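Local coordinates for protein D-glyceraldehyde dehydrogenase (NADP(+)) (Thermoplasma acidophilum, PDB 5IZD) that oxidises D-glyceraldehyde to glycerate with NADP in the non-phosphorylated Entner-Doudoroff pathway, working as a homotetramer built as a dimer of dimers, at residues S61-R64 against S65-I68; I108-Y111 against A112-R116; S299-V302 against E303-K307; A326-A329 against T330-V334. All blocks are in the same frame, centred on the assembly; numbering follows the deposited sequence.

Overall arrangement
All four contacts are local, each within a helix or, for contact 2, at a helix end and the turn after it, so none closes a long loop; they run in series, and none nests in or crosses another. Contact 1 lies in helix 39-77 and contact 2 at the end of helix 94-112, both in the cofactor-binding half of the aldehyde dehydrogenase fold. These two touch: Ile68 packs on Ile108, and Ser61 meets the backbone of Arg116. Contacts 3 and 4 belong to the successive helices 294-305 and 324-339 of the catalytic half. Their centres are about 22 Å apart and they do not touch, while contacts 1 and 3 lie on opposite sides of the chain's centre.

Contact 1: S61-R64 against S65-I68; sequences SVER and SKII
Ser61 O receives the N-H of Ser65 at 2.7 Å, and Arg64 O receives that of Ile68 at 3.1 Å: these are i to i+4 bonds of the long alpha-helix 39-77 of the cofactor-binding domain, which is kinked just at Ser61 and Val62, whose N atoms lack their bonds to the turn before. Between them the ladder is uneven, for Ile67 N reaches Glu63 O only in a weak bond. Val62 O is gripped twice, by Lys66 N at 3.0 Å and by Ser65 OG at 2.6 Å, both arriving from the same face of its carbonyl plane. Serine suits this place because it is small and carries a hydroxyl; with chi1 at 76°, OG sits between its own backbone N and carbonyl carbon and bends back one turn toward Val62. Replacing Ser65 by alanine would probably cost Val62 O its hydroxyl donor.

On the exposed side, Glu63 and Lys66 form a salt bridge. Lys66 NZ meets Glu63 OE1 at 3.0 Å on its syn side, 31° out of the carboxylate plane; the glutamate doubles back at chi2, whereas the lysine runs straight. Arg64 turns inward instead, where Leu164 O and Trp56 O take its N-H groups and the Trp56 ring gives a cation-pi contact. Ser61 OG bonds Glu124 of the second subunit. Ile68, buried against helices 94-112 and 153-164, lays CG1 3.4 Å from Arg64 O. Alongside the salt bridge, Val62 CG1 rests 4.0 Å from Lys66 CE.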
ATOM      1  N   SER A  61      13.154   9.802 -11.294  1.00 34.55           N
ATOM      2  CA  SER A  61      13.229  10.218  -9.909  1.00 34.22           C
ATOM      3  C   SER A  61      14.641  10.089  -9.312  1.00 34.41           C
ATOM      4  O   SER A  61      15.047  10.964  -8.528  1.00 33.88           O
ATOM      5  CB  SER A  61      12.170   9.511  -9.064  1.00 33.92           C
ATOM      6  OG  SER A  61      12.473   8.145  -8.886  1.00 34.40           O
ATOM      7  N   VAL A  62      15.431   9.092  -9.726  1.00 34.65           N
ATOM      8  CA  VAL A  62      16.789   8.908  -9.125  1.00 35.44           C
ATOM      9  C   VAL A  62      17.706  10.100  -9.425  1.00 35.97           C
ATOM     10  O   VAL A  62      18.357  10.657  -8.514  1.00 35.49           O
ATOM     11  CB  VAL A  62      17.522   7.627  -9.576  1.00 36.15           C
ATOM     12  CG1 VAL A  62      18.950   7.545  -9.027  1.00 36.73           C
ATOM     13  CG2 VAL A  62      16.754   6.397  -9.135  1.00 35.97           C
ATOM     14  N   GLU A  63      17.764  10.454 -10.701  1.00 36.42           N
ATOM     15  CA  GLU A  63      18.562  11.593 -11.118  1.00 37.26           C
ATOM     16  C   GLU A  63      18.018  12.901 -10.536  1.00 35.69           C
ATOM     17  O   GLU A  63      18.807  13.744 -10.163  1.00 35.94           O
ATOM     18  CB  GLU A  63      18.654  11.645 -12.633  1.00 38.96           C
ATOM     19  CG  GLU A  63      19.557  10.550 -13.232  1.00 41.08           C
ATOM     20  CD  GLU A  63      20.999  10.501 -12.684  1.00 42.90           C
ATOM     21  OE1 GLU A  63      21.513   9.395 -12.433  1.00 45.03           O
ATOM     22  OE2 GLU A  63      21.638  11.536 -12.432  1.00 45.47           O
ATOM     23  N   ARG A  64      16.691  13.031 -10.396  1.00 33.82           N
ATOM     24  CA  ARG A  64      16.151  14.238  -9.815  1.00 32.86           C
ATOM     25  C   ARG A  64      16.545  14.278  -8.341  1.00 32.62           C
ATOM     26  O   ARG A  64      16.931  15.331  -7.848  1.00 32.65           O
ATOM     27  CB  ARG A  64      14.630  14.397 -10.030  1.00 31.81           C
ATOM     28  CG  ARG A  64      14.186  14.636 -11.457  1.00 31.66           C
ATOM     29  CD  ARG A  64      12.706  14.943 -11.558  1.00 30.90           C
ATOM     30  NE  ARG A  64      11.830  13.865 -11.063  1.00 30.38           N
ATOM     31  CZ  ARG A  64      11.273  12.874 -11.780  1.00 30.11           C
ATOM     32  NH1 ARG A  64      11.453  12.803 -13.094  1.00 30.49           N
ATOM     33  NH2 ARG A  64      10.481  11.974 -11.168  1.00 29.45           N
ATOM     34  N   SER A  65      16.475  13.125  -7.655  1.00 32.29           N
ATOM     35  CA  SER A  65      16.890  13.027  -6.280  1.00 32.19           C
ATOM     36  C   SER A  65      18.331  13.411  -6.088  1.00 32.93           C
ATOM     37  O   SER A  65      18.613  13.969  -5.077  1.00 32.87           O
ATOM     38  CB  SER A  65      16.622  11.652  -5.629  1.00 31.83           C
ATOM     39  OG  SER A  65      17.545  10.669  -6.046  1.00 32.45           O
ATOM     40  N   LYS A  66      19.228  13.106  -7.013  1.00 33.82           N
ATOM     41  CA  LYS A  66      20.666  13.454  -6.821  1.00 35.03           C
ATOM     42  C   LYS A  66      20.899  14.973  -6.746  1.00 34.99           C
ATOM     43  O   LYS A  66      21.717  15.457  -5.910  1.00 35.43           O
ATOM     44  CB  LYS A  66      21.535  12.877  -7.926  1.00 36.22           C
ATOM     45  CG  LYS A  66      21.606  11.346  -7.876  1.00 36.81           C
ATOM     46  CD  LYS A  66      22.520  10.757  -8.952  1.00 38.10           C
ATOM     47  CE  LYS A  66      22.539   9.244  -8.791  1.00 38.55           C
ATOM     48  NZ  LYS A  66      23.149   8.655 -10.005  1.00 39.59           N
ATOM     49  N   ILE A  67      20.183  15.693  -7.616  1.00 34.56           N
ATOM     50  CA  ILE A  67      20.172  17.177  -7.659  1.00 34.59           C
ATOM     51  C   ILE A  67      19.558  17.718  -6.359  1.00 33.76           C
ATOM     52  O   ILE A  67      20.113  18.621  -5.756  1.00 34.02           O
ATOM     53  CB  ILE A  67      19.354  17.717  -8.857  1.00 34.46           C
ATOM     54  CG1 ILE A  67      20.015  17.356 -10.181  1.00 35.24           C
ATOM     55  CG2 ILE A  67      19.175  19.226  -8.725  1.00 34.62           C
ATOM     56  CD1 ILE A  67      19.110  17.505 -11.412  1.00 35.07           C
ATOM     57  N   ILE A  68      18.451  17.131  -5.908  1.00 32.63           N
ATOM     58  CA  ILE A  68      17.822  17.585  -4.669  1.00 31.94           C
ATOM     59  C   ILE A  68      18.713  17.338  -3.439  1.00 32.25           C
ATOM     60  O   ILE A  68      18.764  18.227  -2.514  1.00 31.78           O
ATOM     61  CB  ILE A  68      16.422  16.954  -4.470  1.00 31.11           C
ATOM     62  CG1 ILE A  68      15.451  17.417  -5.569  1.00 30.84           C
ATOM     63  CG2 ILE A  68      15.843  17.227  -3.076  1.00 30.54           C
ATOM     64  CD1 ILE A  68      14.292  16.482  -5.805  1.00 30.46           C
TER

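Contact 2: I108-Y111 against A112-R116; sequences IQYY and AEWAR
The last turn of helix 94-112 carries Tyr110 and Gln109, and the type I turn from Ala112 to Ala115 that leads the chain out of it carries their partners, Trp114 and Glu113. Helical bonds persist at first: Ala112 N reaches Ile108 O, and Glu113 N reaches Gln109 O at 3.0 Å. Trp114 N binds Tyr111 O, three residues back, from well above the carbonyl plane, as the helical pattern gives way.

Tyr110 and Trp114 lie side by side, the indole edge turned toward the phenol face in an offset edge-to-face pair with centroids 5.0 Å apart and planes at 85°. Trp114 NE1 also makes a weak hydrogen bond of 3.4 Å to Tyr110 OH, which lies near the indole plane. Tryptophan suits the place, offering both an aromatic edge and an N-H. Tyr110 can do this because its CG stands opposite the backbone N (chi1 171°), which sends the ring along the helix toward Trp114.

Gln109 NE2 donates to Glu113 OE2 at 3.0 Å, almost straight at 173°. The acceptor lies in the amide plane, but the carboxylate stands nearly perpendicular to it and is met from above. Gln109 OE1 is held by Lys72, and Glu113 by Lys117 and Tyr69 of the third subunit, whose Lys117 also makes a cation-pi contact with Trp114. Tyr111 faces helix 153-164, its side chain about 5 Å from that of Arg157, a probable substrate-binding residue. The Lys117 salt bridge would probably stabilise the ionised Glu113 carboxylate, although Glu113 of the third subunit packs close by and may oppose this.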
ATOM      1  N   ILE A 108      13.895  18.141   3.049  1.00 30.47           N
ATOM      2  CA  ILE A 108      14.465  17.910   1.747  1.00 30.36           C
ATOM      3  C   ILE A 108      15.048  16.468   1.664  1.00 30.43           C
ATOM      4  O   ILE A 108      14.849  15.776   0.660  1.00 30.40           O
ATOM      5  CB  ILE A 108      15.517  18.950   1.398  1.00 30.82           C
ATOM      6  CG1 ILE A 108      14.849  20.308   1.131  1.00 30.55           C
ATOM      7  CG2 ILE A 108      16.257  18.506   0.149  1.00 31.32           C
ATOM      8  CD1 ILE A 108      15.846  21.466   1.089  1.00 31.10           C
ATOM      9  N   GLN A 109      15.754  16.016   2.705  1.00 30.49           N
ATOM     10  CA  GLN A 109      16.223  14.629   2.763  1.00 30.63           C
ATOM     11  C   GLN A 109      15.067  13.622   2.622  1.00 29.74           C
ATOM     12  O   GLN A 109      15.083  12.788   1.742  1.00 29.44           O
ATOM     13  CB  GLN A 109      16.953  14.359   4.055  1.00 31.24           C
ATOM     14  CG  GLN A 109      17.455  12.936   4.189  1.00 31.75           C
ATOM     15  CD  GLN A 109      18.567  12.579   3.226  1.00 32.47           C
ATOM     16  OE1 GLN A 109      19.277  13.430   2.748  1.00 33.20           O
ATOM     17  NE2 GLN A 109      18.716  11.294   2.947  1.00 32.74           N
ATOM     18  N   TYR A 110      14.062  13.800   3.454  1.00 29.17           N
ATOM     19  CA  TYR A 110      12.938  12.887   3.538  1.00 28.64           C
ATOM     20  C   TYR A 110      12.219  12.770   2.190  1.00 28.36           C
ATOM     21  O   TYR A 110      11.969  11.648   1.740  1.00 28.19           O
ATOM     22  CB  TYR A 110      11.963  13.323   4.600  1.00 28.26           C
ATOM     23  CG  TYR A 110      10.672  12.515   4.578  1.00 27.96           C
ATOM     24  CD1 TYR A 110      10.560  11.280   5.269  1.00 27.99           C
ATOM     25  CD2 TYR A 110       9.545  12.986   3.873  1.00 27.54           C
ATOM     26  CE1 TYR A 110       9.364  10.559   5.249  1.00 27.65           C
ATOM     27  CE2 TYR A 110       8.380  12.235   3.808  1.00 27.18           C
ATOM     28  CZ  TYR A 110       8.299  11.030   4.505  1.00 27.21           C
ATOM     29  OH  TYR A 110       7.127  10.339   4.417  1.00 26.96           O
ATOM     30  N   TYR A 111      11.921  13.902   1.533  1.00 28.18           N
ATOM     31  CA  TYR A 111      11.207  13.846   0.271  1.00 28.04           C
ATOM     32  C   TYR A 111      12.040  13.234  -0.849  1.00 28.41           C
ATOM     33  O   TYR A 111      11.510  12.436  -1.670  1.00 28.12           O
ATOM     34  CB  TYR A 111      10.628  15.192  -0.147  1.00 28.01           C
ATOM     35  CG  TYR A 111       9.455  15.619   0.697  1.00 27.71           C
ATOM     36  CD1 TYR A 111       8.286  14.899   0.702  1.00 27.44           C
ATOM     37  CD2 TYR A 111       9.518  16.745   1.497  1.00 27.88           C
ATOM     38  CE1 TYR A 111       7.226  15.250   1.483  1.00 27.24           C
ATOM     39  CE2 TYR A 111       8.449  17.142   2.265  1.00 27.59           C
ATOM     40  CZ  TYR A 111       7.287  16.392   2.249  1.00 27.59           C
ATOM     41  OH  TYR A 111       6.184  16.729   3.030  1.00 27.69           O
ATOM     42  N   ALA A 112      13.325  13.585  -0.896  1.00 28.92           N
ATOM     43  CA  ALA A 112      14.226  12.987  -1.859  1.00 29.40           C
ATOM     44  C   ALA A 112      14.361  11.478  -1.683  1.00 29.62           C
ATOM     45  O   ALA A 112      14.487  10.766  -2.681  1.00 29.74           O
ATOM     46  CB  ALA A 112      15.581  13.670  -1.857  1.00 29.92           C
ATOM     47  N   GLU A 113      14.260  10.973  -0.452  1.00 29.71           N
ATOM     48  CA  GLU A 113      14.296   9.488  -0.218  1.00 29.96           C
ATOM     49  C   GLU A 113      13.156   8.669  -0.827  1.00 29.47           C
ATOM     50  O   GLU A 113      13.240   7.430  -0.896  1.00 29.45           O
ATOM     51  CB  GLU A 113      14.411   9.159   1.275  1.00 30.29           C
ATOM     52  CG  GLU A 113      15.746   9.604   1.951  1.00 30.97           C
ATOM     53  CD  GLU A 113      15.696   9.549   3.472  1.00 31.17           C
ATOM     54  OE1 GLU A 113      14.569   9.604   3.995  1.00 31.03           O
ATOM     55  OE2 GLU A 113      16.734   9.427   4.176  1.00 31.79           O
ATOM     56  N   TRP A 114      12.149   9.342  -1.334  1.00 28.95           N
ATOM     57  CA  TRP A 114      11.043   8.699  -2.003  1.00 28.55           C
ATOM     58  C   TRP A 114      11.362   8.295  -3.444  1.00 28.88           C
ATOM     59  O   TRP A 114      10.538   7.742  -4.108  1.00 28.63           O
ATOM     60  CB  TRP A 114       9.790   9.531  -1.939  1.00 27.92           C
ATOM     61  CG  TRP A 114       9.069   9.377  -0.694  1.00 27.62           C
ATOM     62  CD1 TRP A 114       8.941  10.281   0.256  1.00 27.43           C
ATOM     63  CD2 TRP A 114       8.315   8.240  -0.272  1.00 27.58           C
ATOM     64  NE1 TRP A 114       8.183   9.815   1.262  1.00 27.38           N
ATOM     65  CE2 TRP A 114       7.785   8.545   0.966  1.00 27.38           C
ATOM     66  CE3 TRP A 114       8.055   6.991  -0.820  1.00 27.62           C
ATOM     67  CZ2 TRP A 114       6.997   7.659   1.669  1.00 27.35           C
ATOM     68  CZ3 TRP A 114       7.292   6.115  -0.112  1.00 27.68           C
ATOM     69  CH2 TRP A 114       6.774   6.444   1.110  1.00 27.55           C
ATOM     70  N   ALA A 115      12.567   8.577  -3.902  1.00 29.36           N
ATOM     71  CA  ALA A 115      12.979   8.208  -5.239  1.00 29.95           C
ATOM     72  C   ALA A 115      12.757   6.690  -5.537  1.00 30.34           C
ATOM     73  O   ALA A 115      13.071   5.830  -4.735  1.00 30.19           O
ATOM     74  CB  ALA A 115      14.429   8.608  -5.486  1.00 30.50           C
ATOM     75  N   ARG A 116      12.189   6.422  -6.701  1.00 30.74           N
ATOM     76  CA  ARG A 116      11.860   5.077  -7.187  1.00 31.65           C
ATOM     77  C   ARG A 116      11.111   4.173  -6.189  1.00 31.61           C
ATOM     78  O   ARG A 116      11.289   2.992  -6.160  1.00 32.51           O
ATOM     79  CB  ARG A 116      13.070   4.389  -7.824  1.00 32.56           C
ATOM     80  CG  ARG A 116      14.238   4.126  -6.920  1.00 33.44           C
ATOM     81  CD  ARG A 116      15.444   3.586  -7.667  1.00 34.35           C
ATOM     82  NE  ARG A 116      16.631   3.719  -6.861  1.00 34.88           N
ATOM     83  CZ  ARG A 116      17.724   2.988  -6.954  1.00 35.61           C
ATOM     84  NH1 ARG A 116      17.839   2.007  -7.832  1.00 35.82           N
ATOM     85  NH2 ARG A 116      18.716   3.260  -6.155  1.00 35.95           N
TER

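Contact 3: S299-V302 against E303-K307; sequences SRFV and ELSRK
Phe301 and Ser305, one helical turn apart in helix 294-305 of the catalytic domain, carry the side-chain part of this contact. The backbone bonds are regular: Glu303 N to Ser299 O, Leu304 N to Arg300 O at 2.9 Å, Ser305 N to Phe301 O at 3.0 Å and Arg306 N to Val302 O.

A side-chain hydrogen bond adds to them. Ser305 OG donates to Phe301 O at 2.8 Å, and it approaches from the face of the carbonyl plane opposite to that used by Ser305 N, so one oxygen is held from two sides. The hydroxyl gets there because OG lies opposite the carbonyl carbon of Ser305 (chi1 -71°), directed back along the helix. Its other polar partner is the hydroxyl of Tyr274.

Apolar and ring contacts complete the set. The same OG sits over one face of the Phe301 ring, displaced toward the rim and closest to CE1 at 3.4 Å. Phenylalanine fits because the ring also meets Leu269 and Tyr274 on helix 262-274 and Ile367 on strand 366-369. Leu304 lays CG 3.4 Å from Arg300 O and packs on Phe492 of the fourth subunit, as does Arg300, whose guanidinium bridges to Asp263.

A valine in place of Ser305 would probably take the second donor from Phe301 O and deprive the Tyr274 hydroxyl of this partner. Phe301 O and Tyr274 OH together satisfy the buried Ser305 hydroxyl while it lies against an aromatic face, and the bonds tie this turn to helix 262-274.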
ATOM      1  N   SER A 299      -2.738  29.813  37.234  1.00 37.92           N
ATOM      2  CA  SER A 299      -1.773  30.541  38.069  1.00 38.56           C
ATOM      3  C   SER A 299      -0.335  30.221  37.614  1.00 38.11           C
ATOM      4  O   SER A 299       0.461  31.114  37.353  1.00 37.75           O
ATOM      5  CB  SER A 299      -2.023  30.114  39.529  1.00 39.64           C
ATOM      6  OG  SER A 299      -1.015  30.551  40.404  1.00 40.50           O
ATOM      7  N   ARG A 300      -0.023  28.929  37.457  1.00 37.99           N
ATOM      8  CA  ARG A 300       1.305  28.494  37.029  1.00 37.82           C
ATOM      9  C   ARG A 300       1.572  29.032  35.613  1.00 37.14           C
ATOM     10  O   ARG A 300       2.672  29.518  35.328  1.00 36.85           O
ATOM     11  CB  ARG A 300       1.449  26.952  37.103  1.00 38.12           C
ATOM     12  CG  ARG A 300       1.441  26.440  38.537  1.00 39.38           C
ATOM     13  CD  ARG A 300       1.867  24.984  38.694  1.00 39.91           C
ATOM     14  NE  ARG A 300       3.243  24.861  38.207  1.00 40.24           N
ATOM     15  CZ  ARG A 300       3.842  23.724  37.859  1.00 40.52           C
ATOM     16  NH1 ARG A 300       3.223  22.558  37.955  1.00 40.52           N
ATOM     17  NH2 ARG A 300       5.111  23.779  37.446  1.00 40.61           N
ATOM     18  N   PHE A 301       0.549  29.007  34.750  1.00 36.80           N
ATOM     19  CA  PHE A 301       0.697  29.421  33.354  1.00 36.40           C
ATOM     20  C   PHE A 301       0.942  30.922  33.238  1.00 36.40           C
ATOM     21  O   PHE A 301       1.777  31.363  32.437  1.00 36.13           O
ATOM     22  CB  PHE A 301      -0.550  29.058  32.535  1.00 36.38           C
ATOM     23  CG  PHE A 301      -0.502  29.512  31.098  1.00 36.06           C
ATOM     24  CD1 PHE A 301       0.601  29.228  30.295  1.00 35.77           C
ATOM     25  CD2 PHE A 301      -1.609  30.158  30.517  1.00 36.12           C
ATOM     26  CE1 PHE A 301       0.625  29.624  28.959  1.00 35.48           C
ATOM     27  CE2 PHE A 301      -1.581  30.544  29.179  1.00 35.62           C
ATOM     28  CZ  PHE A 301      -0.457  30.295  28.407  1.00 35.22           C
ATOM     29  N   VAL A 302       0.209  31.694  34.018  1.00 36.76           N
ATOM     30  CA  VAL A 302       0.475  33.135  34.126  1.00 37.04           C
ATOM     31  C   VAL A 302       1.920  33.424  34.606  1.00 37.42           C
ATOM     32  O   VAL A 302       2.649  34.253  33.998  1.00 37.36           O
ATOM     33  CB  VAL A 302      -0.575  33.826  35.009  1.00 37.42           C
ATOM     34  CG1 VAL A 302      -0.162  35.285  35.260  1.00 37.62           C
ATOM     35  CG2 VAL A 302      -1.944  33.747  34.344  1.00 37.04           C
ATOM     36  N   GLU A 303       2.330  32.724  35.672  1.00 38.04           N
ATOM     37  CA  GLU A 303       3.686  32.879  36.262  1.00 38.64           C
ATOM     38  C   GLU A 303       4.779  32.530  35.260  1.00 38.26           C
ATOM     39  O   GLU A 303       5.738  33.284  35.118  1.00 38.09           O
ATOM     40  CB  GLU A 303       3.853  32.060  37.550  1.00 39.35           C
ATOM     41  CG  GLU A 303       5.180  32.202  38.272  0.50 39.88           C
ATOM     42  CD  GLU A 303       5.453  33.605  38.787  0.50 40.44           C
ATOM     43  OE1 GLU A 303       6.639  33.912  38.990  0.50 40.85           O
ATOM     44  OE2 GLU A 303       4.508  34.405  38.993  0.50 40.55           O
ATOM     45  N   LEU A 304       4.604  31.456  34.492  1.00 37.87           N
ATOM     46  CA  LEU A 304       5.602  31.123  33.486  1.00 37.68           C
ATOM     47  C   LEU A 304       5.658  32.120  32.306  1.00 37.63           C
ATOM     48  O   LEU A 304       6.765  32.470  31.791  1.00 37.55           O
ATOM     49  CB  LEU A 304       5.368  29.721  32.973  1.00 37.22           C
ATOM     50  CG  LEU A 304       5.720  28.658  34.003  1.00 37.66           C
ATOM     51  CD1 LEU A 304       4.895  27.434  33.700  1.00 37.35           C
ATOM     52  CD2 LEU A 304       7.203  28.341  33.933  1.00 37.76           C
ATOM     53  N   SER A 305       4.459  32.558  31.899  1.00 37.70           N
ATOM     54  CA  SER A 305       4.269  33.487  30.790  1.00 37.71           C
ATOM     55  C   SER A 305       4.979  34.840  31.049  1.00 39.02           C
ATOM     56  O   SER A 305       5.488  35.424  30.132  1.00 37.79           O
ATOM     57  CB  SER A 305       2.773  33.699  30.481  1.00 37.30           C
ATOM     58  OG  SER A 305       2.176  32.534  29.879  1.00 36.80           O
ATOM     59  N   ARG A 306       5.014  35.279  32.304  1.00 41.25           N
ATOM     60  CA  ARG A 306       5.673  36.563  32.678  1.00 43.07           C
ATOM     61  C   ARG A 306       7.182  36.546  32.537  1.00 43.13           C
ATOM     62  O   ARG A 306       7.797  37.623  32.522  1.00 44.01           O
ATOM     63  CB  ARG A 306       5.516  36.859  34.155  1.00 45.42           C
ATOM     64  CG  ARG A 306       4.129  36.981  34.688  1.00 47.41           C
ATOM     65  CD  ARG A 306       4.200  37.046  36.202  1.00 49.56           C
ATOM     66  NE  ARG A 306       4.164  38.450  36.585  1.00 51.33           N
ATOM     67  CZ  ARG A 306       3.126  39.055  37.161  1.00 53.46           C
ATOM     68  NH1 ARG A 306       3.224  40.354  37.433  1.00 54.20           N
ATOM     69  NH2 ARG A 306       1.995  38.369  37.482  1.00 54.40           N
ATOM     70  N   LYS A 307       7.767  35.350  32.625  1.00 42.81           N
ATOM     71  CA  LYS A 307       9.200  35.135  32.577  1.00 43.00           C
ATOM     72  C   LYS A 307       9.785  35.234  31.178  1.00 43.16           C
ATOM     73  O   LYS A 307      11.014  35.283  31.056  1.00 43.50           O
ATOM     74  CB  LYS A 307       9.558  33.762  33.153  1.00 43.35           C
TER

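Contact 4: A326-A329 against T330-V334; sequences ALQA and TSEIV
Gln328 lies aslant over Glu332, one turn further along helix 324-339 of the catalytic domain. Its chain is extended, with CG opposite the backbone N (chi1 -172°), and this carries Gln328 NE2 to within 3.1 Å of Glu332 OE2. The bond is weak, the N-H being aimed only roughly at the oxygen (129°); the amide and carboxylate planes stand 50° apart. On this exposed face two long polar residues suit their places, as both can remain in solvent.

Thr330 and Ser331 use their hydroxyls differently, each bonding the carbonyl four residues back. Thr330 OG1 donates to Ala326 O at 2.7 Å while its backbone N donates to the same oxygen at 3.0 Å, the two arriving from opposite faces of the carbonyl plane. Ser331 repeats the pattern on Leu327 O, with OG at 3.0 Å and N at 3.1 Å. Small hydroxyl residues serve here because a single-atom reach back along the helix is enough. Thr330 is buried, so the carbonyl gives its hydroxyl a partner there, while the side chain rests on Leu321 and Ala384.

The methyl groups of Ala326 and Ala329 take little space. Ala326 N is bonded by Asn323 OD1, and the Ala326 side chain lies about 8 Å from the bound NADP. The Leu327 side chain meets Gln350 and Phe363. Ile333 comes about 4 Å, side chain to side chain, from Ile382, a probable NADP-binding residue; along its own helix, its CG1 sits 3.6 Å from Ala329 O.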
ATOM      1  N   ALA A 326      -0.508  43.056  11.447  1.00 32.64           N
ATOM      2  CA  ALA A 326      -0.696  41.950  12.454  1.00 32.27           C
ATOM      3  C   ALA A 326      -0.752  42.536  13.857  1.00 32.81           C
ATOM      4  O   ALA A 326      -1.567  42.131  14.670  1.00 32.65           O
ATOM      5  CB  ALA A 326       0.444  40.950  12.376  1.00 31.85           C
ATOM      6  N   LEU A 327       0.093  43.544  14.135  1.00 33.52           N
ATOM      7  CA  LEU A 327       0.037  44.229  15.429  1.00 34.10           C
ATOM      8  C   LEU A 327      -1.305  44.924  15.670  1.00 34.91           C
ATOM      9  O   LEU A 327      -1.883  44.793  16.778  1.00 35.01           O
ATOM     10  CB  LEU A 327       1.192  45.250  15.574  1.00 34.53           C
ATOM     11  CG  LEU A 327       1.192  46.160  16.790  1.00 35.11           C
ATOM     12  CD1 LEU A 327       1.151  45.280  18.047  1.00 34.97           C
ATOM     13  CD2 LEU A 327       2.375  47.178  16.782  1.00 35.68           C
ATOM     14  N   GLN A 328      -1.770  45.707  14.680  1.00 35.44           N
ATOM     15  CA  GLN A 328      -3.057  46.355  14.775  1.00 36.36           C
ATOM     16  C   GLN A 328      -4.187  45.312  14.964  1.00 35.50           C
ATOM     17  O   GLN A 328      -5.084  45.534  15.729  1.00 35.41           O
ATOM     18  CB  GLN A 328      -3.372  47.179  13.519  1.00 38.01           C
ATOM     19  CG  GLN A 328      -4.631  48.044  13.665  1.00 40.12           C
ATOM     20  CD  GLN A 328      -5.029  48.823  12.406  1.00 41.93           C
ATOM     21  OE1 GLN A 328      -4.405  49.806  12.067  1.00 44.28           O
ATOM     22  NE2 GLN A 328      -6.094  48.397  11.732  1.00 42.49           N
ATOM     23  N   ALA A 329      -4.152  44.225  14.198  1.00 34.48           N
ATOM     24  CA  ALA A 329      -5.210  43.223  14.255  1.00 33.96           C
ATOM     25  C   ALA A 329      -5.253  42.565  15.666  1.00 33.64           C
ATOM     26  O   ALA A 329      -6.295  42.406  16.240  1.00 33.61           O
ATOM     27  CB  ALA A 329      -5.048  42.201  13.120  1.00 33.25           C
ATOM     28  N   THR A 330      -4.093  42.243  16.218  1.00 33.29           N
ATOM     29  CA  THR A 330      -3.995  41.697  17.540  1.00 33.11           C
ATOM     30  C   THR A 330      -4.575  42.646  18.589  1.00 33.98           C
ATOM     31  O   THR A 330      -5.320  42.184  19.462  1.00 33.71           O
ATOM     32  CB  THR A 330      -2.542  41.310  17.847  1.00 32.67           C
ATOM     33  OG1 THR A 330      -2.032  40.481  16.809  1.00 31.84           O
ATOM     34  CG2 THR A 330      -2.423  40.616  19.163  1.00 32.59           C
ATOM     35  N   SER A 331      -4.295  43.958  18.496  1.00 34.94           N
ATOM     36  CA  SER A 331      -4.879  44.934  19.450  1.00 36.16           C
ATOM     37  C   SER A 331      -6.377  45.015  19.381  1.00 36.87           C
ATOM     38  O   SER A 331      -7.012  45.123  20.391  1.00 37.16           O
ATOM     39  CB  SER A 331      -4.354  46.387  19.273  1.00 36.86           C
ATOM     40  OG  SER A 331      -2.974  46.316  19.182  1.00 36.97           O
ATOM     41  N   GLU A 332      -6.918  45.001  18.172  1.00 37.63           N
ATOM     42  CA  GLU A 332      -8.369  44.980  17.947  1.00 38.67           C
ATOM     43  C   GLU A 332      -9.040  43.769  18.602  1.00 38.34           C
ATOM     44  O   GLU A 332     -10.061  43.938  19.219  1.00 38.46           O
ATOM     45  CB  GLU A 332      -8.679  44.985  16.447  1.00 39.21           C
ATOM     46  CG  GLU A 332      -8.415  46.354  15.803  1.00 40.89           C
ATOM     47  CD  GLU A 332      -8.429  46.305  14.289  1.00 41.69           C
ATOM     48  OE1 GLU A 332      -8.524  45.204  13.711  1.00 42.18           O
ATOM     49  OE2 GLU A 332      -8.306  47.371  13.673  1.00 43.42           O
ATOM     50  N   ILE A 333      -8.434  42.581  18.435  1.00 38.01           N
ATOM     51  CA  ILE A 333      -8.911  41.322  18.996  1.00 38.17           C
ATOM     52  C   ILE A 333      -8.957  41.477  20.523  1.00 39.00           C
ATOM     53  O   ILE A 333      -9.984  41.227  21.137  1.00 39.14           O
ATOM     54  CB  ILE A 333      -8.055  40.102  18.538  1.00 37.49           C
ATOM     55  CG1 ILE A 333      -8.450  39.660  17.115  1.00 37.28           C
ATOM     56  CG2 ILE A 333      -8.291  38.852  19.380  1.00 37.40           C
ATOM     57  CD1 ILE A 333      -7.354  38.879  16.367  1.00 36.47           C
ATOM     58  N   VAL A 334      -7.876  41.951  21.128  1.00 39.72           N
ATOM     59  CA  VAL A 334      -7.821  42.103  22.573  1.00 40.87           C
ATOM     60  C   VAL A 334      -8.867  43.109  23.063  1.00 43.16           C
ATOM     61  O   VAL A 334      -9.587  42.839  24.053  1.00 43.22           O
ATOM     62  CB  VAL A 334      -6.398  42.472  23.045  1.00 40.51           C
ATOM     63  CG1 VAL A 334      -6.373  42.867  24.522  1.00 40.82           C
ATOM     64  CG2 VAL A 334      -5.477  41.282  22.776  1.00 39.80           C
TER